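Local coordinates for protein glucose-6-phosphate 1-dehydrogenase (Kluyveromyces lactis, PDB 7E6I) that probably catalyses the NADP-dependent oxidation of glucose 6-phosphate to 6-phosphogluconolactone, the rate-limiting first step of the oxidative pentose phosphate pathway, at residues Ala28-Tyr33 against Ala75-Phe80; Pro116-Tyr121 against Leu140-Gly145; Leu252-Arg257 against Glu326-Val331; Asp284-Gln289 against Gln457-Pro462. All blocks are in the same frame, centred on the assembly; numbering follows the deposited sequence.

Contact 1 of 4, residues Ala28-Tyr33 against Ala75-Phe80; sequences ALFGLY and AKVNEF
The ring of Phe80 lies with one face against the backbone of Phe30, whose CA stands over the ring centre and whose CB makes a CH-pi contact, 3.9 Å from the centroid of the Phe80 ring and 15° off its normal. At the far end of the same ring, Phe80 CZ touches Leu29 CB at 3.7 Å. The Phe30 ring is set obliquely to that of Phe80, their planes 54° apart, and the edge of Phe30 carries CE1 to the backbone O of Lys76 at 3.8 Å, while Phe30 CZ meets Val77 CG2 at 3.5 Å. The rings of Phe30 and Tyr33 both leave the helix with CG anti to the backbone N, which brings Phe30 CD1 and Tyr33 CD2 both against Phe80 CB. Segments 28-33 and 75-80, on helices 19-34 and 74-83 of the nucleotide-binding domain, a Rossmann-type fold, have axes 10.2 Å apart at closest and cross at 123°; the first helix follows strand 10-14 of the parallel sheet, and Leu29 and Phe80 both also rest on Ile44 of its neighbour, strand 43-48. Large flat side chains suit the place, since they fill the space between the two axes. With an alanine in place of Phe80, the backbone of Phe30 and the CB of Leu29 would probably lose their cover and a gap would open between the helices. Toward the exposed Glu79, Tyr33 crosses that side chain at about a right angle, and Tyr33 OH comes to 3.2 Å from Glu79 OE2.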
# COMPACT_ATOMS: atom_id res chain seq x y z
N ALA A 28 -5.88 -12.01 9.24
CA ALA A 28 -6.24 -10.67 9.67
C ALA A 28 -7.58 -10.67 10.40
O ALA A 28 -7.74 -9.97 11.41
CB ALA A 28 -6.29 -9.71 8.48
N LEU A 29 -8.55 -11.42 9.89
CA LEU A 29 -9.82 -11.55 10.58
C LEU A 29 -9.62 -12.09 11.98
O LEU A 29 -10.28 -11.64 12.93
CB LEU A 29 -10.77 -12.46 9.80
CG LEU A 29 -11.55 -11.80 8.69
CD1 LEU A 29 -12.31 -12.85 7.89
CD2 LEU A 29 -12.49 -10.79 9.28
N PHE A 30 -8.70 -13.03 12.15
CA PHE A 30 -8.47 -13.60 13.47
C PHE A 30 -7.84 -12.58 14.40
O PHE A 30 -8.29 -12.42 15.55
CB PHE A 30 -7.58 -14.84 13.37
CG PHE A 30 -7.10 -15.32 14.70
CD1 PHE A 30 -8.01 -15.71 15.68
CD2 PHE A 30 -5.74 -15.35 14.99
CE1 PHE A 30 -7.58 -16.14 16.92
CE2 PHE A 30 -5.30 -15.78 16.23
CZ PHE A 30 -6.22 -16.18 17.20
N GLY A 31 -6.81 -11.88 13.93
CA GLY A 31 -6.19 -10.85 14.75
C GLY A 31 -7.19 -9.84 15.28
O GLY A 31 -7.16 -9.48 16.45
N LEU A 32 -8.08 -9.37 14.41
CA LEU A 32 -9.15 -8.50 14.86
C LEU A 32 -10.00 -9.18 15.93
O LEU A 32 -10.38 -8.54 16.93
CB LEU A 32 -10.02 -8.10 13.67
CG LEU A 32 -9.53 -6.95 12.79
CD1 LEU A 32 -10.36 -6.86 11.51
CD2 LEU A 32 -9.62 -5.66 13.55
N TYR A 33 -10.29 -10.47 15.75
CA TYR A 33 -11.10 -11.19 16.74
C TYR A 33 -10.32 -11.39 18.03
O TYR A 33 -10.82 -11.11 19.13
CB TYR A 33 -11.56 -12.55 16.18
CG TYR A 33 -12.33 -13.37 17.19
CD1 TYR A 33 -13.69 -13.14 17.40
CD2 TYR A 33 -11.71 -14.35 17.95
CE1 TYR A 33 -14.41 -13.89 18.34
CE2 TYR A 33 -12.42 -15.09 18.90
CZ TYR A 33 -13.77 -14.85 19.08
OH TYR A 33 -14.48 -15.58 20.00
N ALA A 75 -7.93 -20.79 23.15
CA ALA A 75 -9.38 -20.85 23.05
C ALA A 75 -9.90 -19.90 21.98
O ALA A 75 -10.86 -20.22 21.28
CB ALA A 75 -10.02 -20.55 24.40
N LYS A 76 -9.26 -18.74 21.84
CA LYS A 76 -9.66 -17.80 20.80
C LYS A 76 -9.46 -18.39 19.40
O LYS A 76 -10.30 -18.20 18.51
CB LYS A 76 -8.89 -16.48 20.95
CG LYS A 76 -8.92 -15.87 22.34
CD LYS A 76 -9.80 -14.63 22.40
CE LYS A 76 -9.31 -13.67 23.47
NZ LYS A 76 -7.82 -13.58 23.47
N VAL A 77 -8.35 -19.11 19.19
CA VAL A 77 -8.13 -19.76 17.90
C VAL A 77 -9.31 -20.67 17.56
O VAL A 77 -9.90 -20.57 16.48
CB VAL A 77 -6.81 -20.53 17.89
CG1 VAL A 77 -6.75 -21.47 16.69
CG2 VAL A 77 -5.62 -19.57 17.88
N ASN A 78 -9.66 -21.56 18.49
CA ASN A 78 -10.76 -22.49 18.23
C ASN A 78 -12.09 -21.76 18.19
O ASN A 78 -12.97 -22.11 17.39
CB ASN A 78 -10.78 -23.60 19.28
CG ASN A 78 -9.45 -24.31 19.39
OD1 ASN A 78 -8.86 -24.72 18.38
ND2 ASN A 78 -8.97 -24.47 20.61
N GLU A 79 -12.26 -20.76 19.05
CA GLU A 79 -13.44 -19.90 18.98
C GLU A 79 -13.62 -19.34 17.58
O GLU A 79 -14.70 -19.46 16.98
CB GLU A 79 -13.30 -18.76 19.98
CG GLU A 79 -13.99 -18.95 21.29
CD GLU A 79 -13.69 -17.81 22.23
OE1 GLU A 79 -12.50 -17.49 22.40
OE2 GLU A 79 -14.65 -17.22 22.79
N PHE A 80 -12.55 -18.75 17.04
CA PHE A 80 -12.62 -18.11 15.72
C PHE A 80 -12.94 -19.13 14.63
O PHE A 80 -13.83 -18.89 13.80
CB PHE A 80 -11.29 -17.41 15.44
CG PHE A 80 -11.19 -16.84 14.06
CD1 PHE A 80 -11.89 -15.70 13.71
CD2 PHE A 80 -10.39 -17.45 13.11
CE1 PHE A 80 -11.80 -15.17 12.45
CE2 PHE A 80 -10.29 -16.92 11.83
CZ PHE A 80 -10.99 -15.79 11.50

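Contact 2 of 4, residues Pro116-Tyr121 against Leu140-Gly145; sequences PHRLFY and LYTESG
Arg118 reaches across to Leu140 and Thr142 with a chain that is fully extended from CG to NE. Its first torsion (chi1 -54°) sets CG anti to the carbonyl carbon, and the straight run beyond it delivers the guanidinium to the turn, where Arg118 NH1 lies 3.3 Å from Thr142 CG2 and 3.6 Å from Leu140 CD2. Within the same segment, Pro116 CB sits over one face of that guanidinium, toward its rim and 3.2 Å above the plane. Thr142 presents its methyl rather than its hydroxyl: OG1 stands anti to the backbone N (chi1 171°), which puts CG2 between the N and the carbonyl carbon, facing Arg118. The same methyl, Thr142 CG2, lies 4.0 Å from Pro116 CG. The hydroxyl is occupied inside the turn, where Thr142 OG1 accepts from the backbone N of Ser144 at 3.1 Å, an ST turn laid over the type I beta turn from Thr142 to Gly145. Further along the strand, Phe120 meets Leu140, whose CD2 lies at the ring edge, 3.9 Å from Phe120 CZ. Pro116 O and Gly145 CA approach to 3.3 Å, and a CB at Gly145 would come too close to that carbonyl, consistent with glycine here. The loop after helix 126-139 turns back to enter strand 146-152 beside strand 117-122, a beta-alpha-beta crossover of the Rossmann-type domain. The chemistry is therefore divided: toward Leu140 and Thr142 the guanidinium makes van der Waals contact, NH1 against two methyls, while NH2 forms its salt bridge with Glu108 of helix 94-110.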
# COMPACT_ATOMS: atom_id res chain seq x y z
N PRO A 116 -29.64 -6.31 6.74
CA PRO A 116 -28.43 -7.11 6.49
C PRO A 116 -27.19 -6.23 6.37
O PRO A 116 -27.20 -5.19 5.69
CB PRO A 116 -28.75 -7.83 5.18
CG PRO A 116 -30.23 -7.73 5.01
CD PRO A 116 -30.67 -6.49 5.71
N HIS A 117 -26.12 -6.64 7.05
CA HIS A 117 -24.81 -6.00 6.95
C HIS A 117 -23.85 -7.04 6.38
O HIS A 117 -23.48 -8.00 7.08
CB HIS A 117 -24.31 -5.51 8.30
CG HIS A 117 -25.08 -4.35 8.86
ND1 HIS A 117 -24.97 -3.97 10.18
CD2 HIS A 117 -25.97 -3.51 8.29
CE1 HIS A 117 -25.76 -2.93 10.40
NE2 HIS A 117 -26.38 -2.63 9.27
N ARG A 118 -23.42 -6.86 5.14
CA ARG A 118 -22.64 -7.88 4.43
C ARG A 118 -21.36 -7.29 3.86
O ARG A 118 -21.39 -6.30 3.11
CB ARG A 118 -23.48 -8.51 3.31
CG ARG A 118 -24.81 -9.05 3.79
CD ARG A 118 -25.64 -9.61 2.67
NE ARG A 118 -26.92 -10.12 3.16
CZ ARG A 118 -28.04 -10.14 2.43
NH1 ARG A 118 -28.03 -9.67 1.19
NH2 ARG A 118 -29.15 -10.63 2.95
N LEU A 119 -20.23 -7.92 4.20
CA LEU A 119 -18.94 -7.58 3.63
C LEU A 119 -18.50 -8.73 2.71
O LEU A 119 -18.52 -9.89 3.12
CB LEU A 119 -17.89 -7.33 4.73
CG LEU A 119 -16.47 -6.89 4.31
CD1 LEU A 119 -16.52 -5.52 3.65
CD2 LEU A 119 -15.48 -6.88 5.49
N PHE A 120 -18.15 -8.40 1.48
CA PHE A 120 -17.60 -9.36 0.52
C PHE A 120 -16.14 -9.01 0.28
O PHE A 120 -15.83 -7.98 -0.33
CB PHE A 120 -18.39 -9.32 -0.78
CG PHE A 120 -19.82 -9.70 -0.62
CD1 PHE A 120 -20.20 -11.04 -0.53
CD2 PHE A 120 -20.80 -8.73 -0.54
CE1 PHE A 120 -21.53 -11.39 -0.37
CE2 PHE A 120 -22.14 -9.08 -0.39
CZ PHE A 120 -22.50 -10.41 -0.30
N TYR A 121 -15.24 -9.87 0.75
CA TYR A 121 -13.81 -9.72 0.48
C TYR A 121 -13.45 -10.56 -0.74
O TYR A 121 -13.58 -11.78 -0.71
CB TYR A 121 -12.97 -10.14 1.69
CG TYR A 121 -11.55 -9.63 1.63
CD1 TYR A 121 -10.69 -10.03 0.60
CD2 TYR A 121 -11.07 -8.74 2.59
CE1 TYR A 121 -9.39 -9.56 0.53
CE2 TYR A 121 -9.77 -8.26 2.53
CZ TYR A 121 -8.93 -8.67 1.50
OH TYR A 121 -7.64 -8.18 1.45
N LEU A 140 -27.31 -11.42 -5.17
CA LEU A 140 -27.14 -11.29 -3.73
C LEU A 140 -27.01 -9.82 -3.32
O LEU A 140 -26.11 -9.44 -2.59
CB LEU A 140 -25.90 -12.06 -3.29
CG LEU A 140 -25.89 -12.82 -1.96
CD1 LEU A 140 -24.60 -13.62 -1.89
CD2 LEU A 140 -26.04 -11.91 -0.76
N TYR A 141 -27.93 -8.98 -3.79
CA TYR A 141 -27.94 -7.56 -3.46
C TYR A 141 -29.30 -7.19 -2.88
O TYR A 141 -30.33 -7.41 -3.54
CB TYR A 141 -27.62 -6.73 -4.70
CG TYR A 141 -27.40 -5.26 -4.44
CD1 TYR A 141 -28.46 -4.36 -4.44
CD2 TYR A 141 -26.11 -4.77 -4.19
CE1 TYR A 141 -28.25 -3.02 -4.20
CE2 TYR A 141 -25.90 -3.43 -3.95
CZ TYR A 141 -26.97 -2.57 -3.96
OH TYR A 141 -26.74 -1.24 -3.72
N THR A 142 -29.33 -6.64 -1.67
CA THR A 142 -30.58 -6.20 -1.06
C THR A 142 -30.60 -4.68 -0.95
O THR A 142 -29.73 -4.09 -0.30
CB THR A 142 -30.80 -6.84 0.32
OG1 THR A 142 -31.92 -6.21 0.96
CG2 THR A 142 -29.57 -6.70 1.20
N GLU A 143 -31.60 -4.05 -1.57
CA GLU A 143 -31.79 -2.61 -1.45
C GLU A 143 -32.21 -2.18 -0.06
O GLU A 143 -32.30 -0.97 0.21
CB GLU A 143 -32.82 -2.13 -2.48
CG GLU A 143 -32.21 -1.60 -3.79
CD GLU A 143 -33.26 -1.05 -4.76
OE1 GLU A 143 -32.95 -0.91 -5.97
OE2 GLU A 143 -34.40 -0.76 -4.33
N SER A 144 -32.44 -3.12 0.85
CA SER A 144 -32.84 -2.84 2.22
C SER A 144 -31.79 -3.27 3.24
O SER A 144 -32.09 -3.36 4.44
CB SER A 144 -34.17 -3.52 2.52
OG SER A 144 -33.92 -4.81 3.06
N GLY A 145 -30.58 -3.58 2.80
CA GLY A 145 -29.46 -3.75 3.69
C GLY A 145 -28.31 -2.93 3.16
O GLY A 145 -28.50 -2.15 2.22

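Contact 3 of 4, residues Leu252-Arg257 against Glu326-Val331; sequences LLTMER and ERWDGV
Arg327 meets Glu256 from the opposite direction, and almost every part of its chain has something to touch. Arg327 CB lies 3.7 Å from Glu256 OE2. CG, set anti to the backbone N (chi1 178°), rests over one face of the neighbouring Trp328 indole. CD also passes near Glu256 OE2, and the bend at chi3 (-49°) then swings the guanidinium round to the carboxylate. There the grip is side-on: Arg327 NE donates to Glu256 OE2 at 2.9 Å and NH2 to Glu256 OE1 at 2.7 Å, both acceptors lying near the guanidinium plane. The last nitrogen, NH1, binds the backbone O of Trp207. A lysine in its place would probably keep one charge contact but lose the two-pronged hold, leaving the carboxylate freer to turn and the carbonyl of Trp207 without its partner. A water adds a link, donating to Glu256 OE2 and accepting from Arg327 N.

The other face of Trp328 receives Thr254 CG2 in a CH-pi contact, 4.2 Å from the centroid of its five-membered ring. Trp328 NE1 donates in the ring plane to a lone pair of Thr254 O at 2.9 Å, satisfying a carbonyl at the end of helix 236-254. The contact thus ties the C-terminal end of that long helix to the type II beta turn, Trp328 to Val331, that leads into strand 333-338 in the C-terminal domain's mixed sheet.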
# COMPACT_ATOMS: atom_id res chain seq x y z
N LEU A 252 0.18 11.47 0.36
CA LEU A 252 -0.04 11.87 1.74
C LEU A 252 0.94 12.95 2.19
O LEU A 252 0.61 13.74 3.08
CB LEU A 252 0.05 10.65 2.64
CG LEU A 252 -1.03 9.62 2.35
CD1 LEU A 252 -0.72 8.28 3.03
CD2 LEU A 252 -2.38 10.17 2.80
N LEU A 253 2.15 12.98 1.61
CA LEU A 253 3.16 13.97 2.00
C LEU A 253 2.97 15.32 1.33
O LEU A 253 3.50 16.32 1.82
CB LEU A 253 4.56 13.47 1.67
CG LEU A 253 5.07 12.23 2.40
CD1 LEU A 253 6.29 11.65 1.66
CD2 LEU A 253 5.39 12.54 3.86
N THR A 254 2.26 15.36 0.19
CA THR A 254 2.18 16.59 -0.59
C THR A 254 0.78 17.20 -0.63
O THR A 254 0.66 18.36 -1.03
CB THR A 254 2.66 16.35 -2.03
OG1 THR A 254 1.88 15.30 -2.62
CG2 THR A 254 4.13 15.95 -2.08
N MET A 255 -0.27 16.46 -0.26
CA MET A 255 -1.61 17.03 -0.38
C MET A 255 -1.78 18.21 0.56
O MET A 255 -1.03 18.38 1.52
CB MET A 255 -2.69 16.00 -0.05
CG MET A 255 -2.69 15.55 1.41
SD MET A 255 -3.67 14.07 1.70
CE MET A 255 -5.06 14.83 2.57
N GLU A 256 -2.81 19.01 0.29
CA GLU A 256 -3.24 20.03 1.23
C GLU A 256 -4.12 19.41 2.32
O GLU A 256 -4.52 18.24 2.25
CB GLU A 256 -4.02 21.14 0.54
CG GLU A 256 -3.27 21.83 -0.60
CD GLU A 256 -2.06 22.63 -0.12
OE1 GLU A 256 -2.16 23.31 0.93
OE2 GLU A 256 -1.02 22.59 -0.81
N ARG A 257 -4.42 20.22 3.33
CA ARG A 257 -5.14 19.73 4.50
C ARG A 257 -6.59 19.47 4.14
O ARG A 257 -7.23 20.32 3.52
CB ARG A 257 -5.04 20.75 5.64
CG ARG A 257 -5.88 20.44 6.89
CD ARG A 257 -6.10 21.69 7.77
NE ARG A 257 -4.81 22.20 8.21
CZ ARG A 257 -4.22 21.86 9.36
NH1 ARG A 257 -4.83 21.02 10.19
NH2 ARG A 257 -3.02 22.36 9.67
N GLU A 326 1.26 25.98 -5.69
CA GLU A 326 1.90 27.02 -4.91
C GLU A 326 2.83 26.45 -3.84
O GLU A 326 3.89 27.02 -3.56
CB GLU A 326 0.84 27.91 -4.27
CG GLU A 326 1.44 29.03 -3.48
CD GLU A 326 0.50 30.20 -3.35
OE1 GLU A 326 -0.44 30.12 -2.52
OE2 GLU A 326 0.71 31.20 -4.08
N ARG A 327 2.44 25.32 -3.22
CA ARG A 327 3.26 24.76 -2.15
C ARG A 327 4.54 24.13 -2.68
O ARG A 327 5.59 24.22 -2.03
CB ARG A 327 2.45 23.73 -1.35
CG ARG A 327 3.24 23.06 -0.22
CD ARG A 327 2.37 22.13 0.64
NE ARG A 327 1.16 22.83 1.02
CZ ARG A 327 1.08 23.65 2.07
NH1 ARG A 327 2.14 23.83 2.86
NH2 ARG A 327 -0.07 24.28 2.33
N TRP A 328 4.49 23.51 -3.86
CA TRP A 328 5.55 22.61 -4.29
C TRP A 328 6.31 23.06 -5.53
O TRP A 328 7.23 22.35 -5.97
CB TRP A 328 4.98 21.20 -4.53
CG TRP A 328 4.48 20.59 -3.25
CD1 TRP A 328 3.21 20.23 -2.96
CD2 TRP A 328 5.27 20.27 -2.11
NE1 TRP A 328 3.14 19.69 -1.70
CE2 TRP A 328 4.40 19.71 -1.15
CE3 TRP A 328 6.63 20.40 -1.80
CZ2 TRP A 328 4.83 19.30 0.11
CZ3 TRP A 328 7.08 19.98 -0.54
CH2 TRP A 328 6.17 19.44 0.40
N ASP A 329 5.98 24.21 -6.08
CA ASP A 329 6.52 24.61 -7.36
C ASP A 329 8.05 24.66 -7.34
O ASP A 329 8.65 25.40 -6.56
CB ASP A 329 5.94 25.97 -7.72
CG ASP A 329 6.39 26.43 -9.05
OD1 ASP A 329 6.31 25.63 -10.00
OD2 ASP A 329 6.86 27.57 -9.13
N GLY A 330 8.67 23.87 -8.20
CA GLY A 330 10.12 23.85 -8.27
C GLY A 330 10.83 22.95 -7.27
O GLY A 330 12.06 22.87 -7.31
N VAL A 331 10.11 22.27 -6.38
CA VAL A 331 10.75 21.33 -5.46
C VAL A 331 10.98 20.02 -6.20
O VAL A 331 10.00 19.39 -6.65
CB VAL A 331 9.92 21.12 -4.19
CG1 VAL A 331 10.61 20.14 -3.26
CG2 VAL A 331 9.67 22.43 -3.49
O HOH W 1 -0.74 24.49 -2.93

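Contact 4 of 4, residues Asp284-Gln289 against Gln457-Pro462; sequences DILIGQ and QPKIYP
Gln289 lays its CB against the ring of Pro458, 3.8 Å from Pro458 CB, and runs alongside Ile460, both pointing the same way. The extended Gln289 chain (chi1 -175°) carries its amide beyond the proline: OE1 takes a bond from a water, which accepts in turn from Gln457 NE2, while Gln289 NE2 is held by the carbonyls of Ser311 and Cys313. Pro458 also receives Ile287, whose CG2 lies 3.7 Å from Pro458 CB. The backbones pair in parallel, strand 459-462 lying at the edge of the mixed sheet beside 285-291. Gln289 is held on both its polar backbone atoms, N donating to Lys459 O at 2.8 Å and O accepting from Tyr461 N at 2.9 Å; Lys459 N donates to Ile287 O at 3.2 Å. Gly288 suits its place because the Tyr461 ring turns its edge to it; a CB there would press on Tyr461 CD1. At the end of its ring, Tyr461 OH bonds to the backbone O of Lys339, a residue of the glucose 6-phosphate pocket, and to Thr315 OG1. Backbone bonds thus fix the pairing of the strands, while polar side-chain ends bind backbone carbonyls beyond it, Lys459 NZ taking that of Asp469.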
# COMPACT_ATOMS: atom_id res chain seq x y z
N ASP A 284 14.23 12.20 -17.17
CA ASP A 284 14.61 12.40 -15.78
C ASP A 284 14.41 11.11 -14.98
O ASP A 284 13.64 11.04 -14.02
CB ASP A 284 13.82 13.55 -15.17
CG ASP A 284 14.33 13.93 -13.81
OD1 ASP A 284 15.52 13.64 -13.56
OD2 ASP A 284 13.56 14.49 -13.00
N ILE A 285 15.16 10.08 -15.38
CA ILE A 285 14.90 8.70 -14.98
C ILE A 285 16.22 7.95 -14.84
O ILE A 285 17.20 8.24 -15.51
CB ILE A 285 13.98 8.05 -16.03
CG1 ILE A 285 12.62 7.81 -15.41
CG2 ILE A 285 14.58 6.80 -16.68
CD1 ILE A 285 11.65 8.84 -15.88
N LEU A 286 16.23 6.98 -13.93
CA LEU A 286 17.40 6.12 -13.71
C LEU A 286 16.88 4.70 -13.58
O LEU A 286 16.17 4.38 -12.63
CB LEU A 286 18.17 6.53 -12.46
CG LEU A 286 19.68 6.29 -12.43
CD1 LEU A 286 20.09 5.50 -11.20
CD2 LEU A 286 20.15 5.59 -13.69
N ILE A 287 17.23 3.86 -14.54
CA ILE A 287 16.57 2.58 -14.77
C ILE A 287 17.64 1.48 -14.71
O ILE A 287 18.71 1.63 -15.30
CB ILE A 287 15.81 2.63 -16.11
CG1 ILE A 287 14.32 2.47 -15.85
CG2 ILE A 287 16.37 1.75 -17.18
CD1 ILE A 287 13.82 3.64 -15.07
N GLY A 288 17.37 0.43 -13.95
CA GLY A 288 18.37 -0.59 -13.70
C GLY A 288 17.76 -1.98 -13.64
O GLY A 288 16.57 -2.15 -13.35
N GLN A 289 18.59 -2.98 -13.94
CA GLN A 289 18.23 -4.40 -13.90
C GLN A 289 19.35 -5.13 -13.17
O GLN A 289 20.53 -4.82 -13.38
CB GLN A 289 18.04 -4.99 -15.32
CG GLN A 289 17.55 -6.43 -15.35
CD GLN A 289 17.55 -7.02 -16.76
OE1 GLN A 289 18.49 -7.72 -17.15
NE2 GLN A 289 16.50 -6.74 -17.52
N GLN A 457 17.60 0.46 -22.55
CA GLN A 457 18.09 -0.76 -21.91
C GLN A 457 18.46 -0.44 -20.47
O GLN A 457 19.25 0.49 -20.25
CB GLN A 457 19.30 -1.31 -22.66
CG GLN A 457 20.24 -2.17 -21.81
CD GLN A 457 19.72 -3.58 -21.60
OE1 GLN A 457 19.08 -4.16 -22.49
NE2 GLN A 457 19.97 -4.15 -20.41
N PRO A 458 17.90 -1.13 -19.48
CA PRO A 458 18.31 -0.86 -18.10
C PRO A 458 19.79 -1.12 -17.91
O PRO A 458 20.35 -2.08 -18.44
CB PRO A 458 17.46 -1.83 -17.27
CG PRO A 458 16.91 -2.81 -18.25
CD PRO A 458 16.78 -2.07 -19.55
N LYS A 459 20.44 -0.22 -17.18
CA LYS A 459 21.80 -0.47 -16.76
C LYS A 459 21.83 -1.61 -15.75
O LYS A 459 20.90 -1.78 -14.96
CB LYS A 459 22.41 0.81 -16.19
CG LYS A 459 22.74 0.74 -14.72
CD LYS A 459 23.34 2.07 -14.22
CE LYS A 459 22.69 3.30 -14.87
NZ LYS A 459 23.21 4.55 -14.24
N ILE A 460 22.88 -2.43 -15.81
CA ILE A 460 22.99 -3.61 -14.96
C ILE A 460 23.63 -3.22 -13.64
O ILE A 460 24.53 -2.36 -13.60
CB ILE A 460 23.79 -4.72 -15.66
CG1 ILE A 460 23.14 -5.06 -17.00
CG2 ILE A 460 23.86 -5.98 -14.81
CD1 ILE A 460 21.81 -5.78 -16.83
N TYR A 461 23.17 -3.81 -12.54
CA TYR A 461 23.77 -3.54 -11.23
C TYR A 461 23.86 -4.86 -10.49
O TYR A 461 22.98 -5.72 -10.63
CB TYR A 461 22.97 -2.51 -10.39
CG TYR A 461 21.57 -2.92 -9.99
CD1 TYR A 461 20.49 -2.70 -10.83
CD2 TYR A 461 21.32 -3.51 -8.76
CE1 TYR A 461 19.21 -3.07 -10.48
CE2 TYR A 461 20.05 -3.89 -8.40
CZ TYR A 461 18.99 -3.67 -9.26
OH TYR A 461 17.70 -4.03 -8.91
N PRO A 462 24.92 -5.07 -9.72
CA PRO A 462 25.11 -6.38 -9.08
C PRO A 462 24.10 -6.58 -7.96
O PRO A 462 23.82 -5.68 -7.17
CB PRO A 462 26.54 -6.32 -8.54
CG PRO A 462 26.82 -4.86 -8.39
CD PRO A 462 26.04 -4.15 -9.46
O HOH W 2 19.61 -6.72 -19.30

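How the contacts relate
Contacts 1 and 2 belong to the nucleotide-binding domain and contacts 3 and 4 to the C-terminal domain, and along the chain the first pair is complete before the second begins. Contact 1 packs two helices beside the six-stranded parallel sheet; contact 2 lies at strand 117-122 of that same sheet, the centres being about 23 Å apart. Contacts 3 and 4 have centres about 29 Å apart, and their segments alternate in sequence, contact 4 pairing two strands of the mixed sheet and contact 3 joining helix 236-254 to the loop before strand 333-338. Contacts 1 and 4 are about 45 Å apart between centres, on opposite sides of the chain's centre. None touches another.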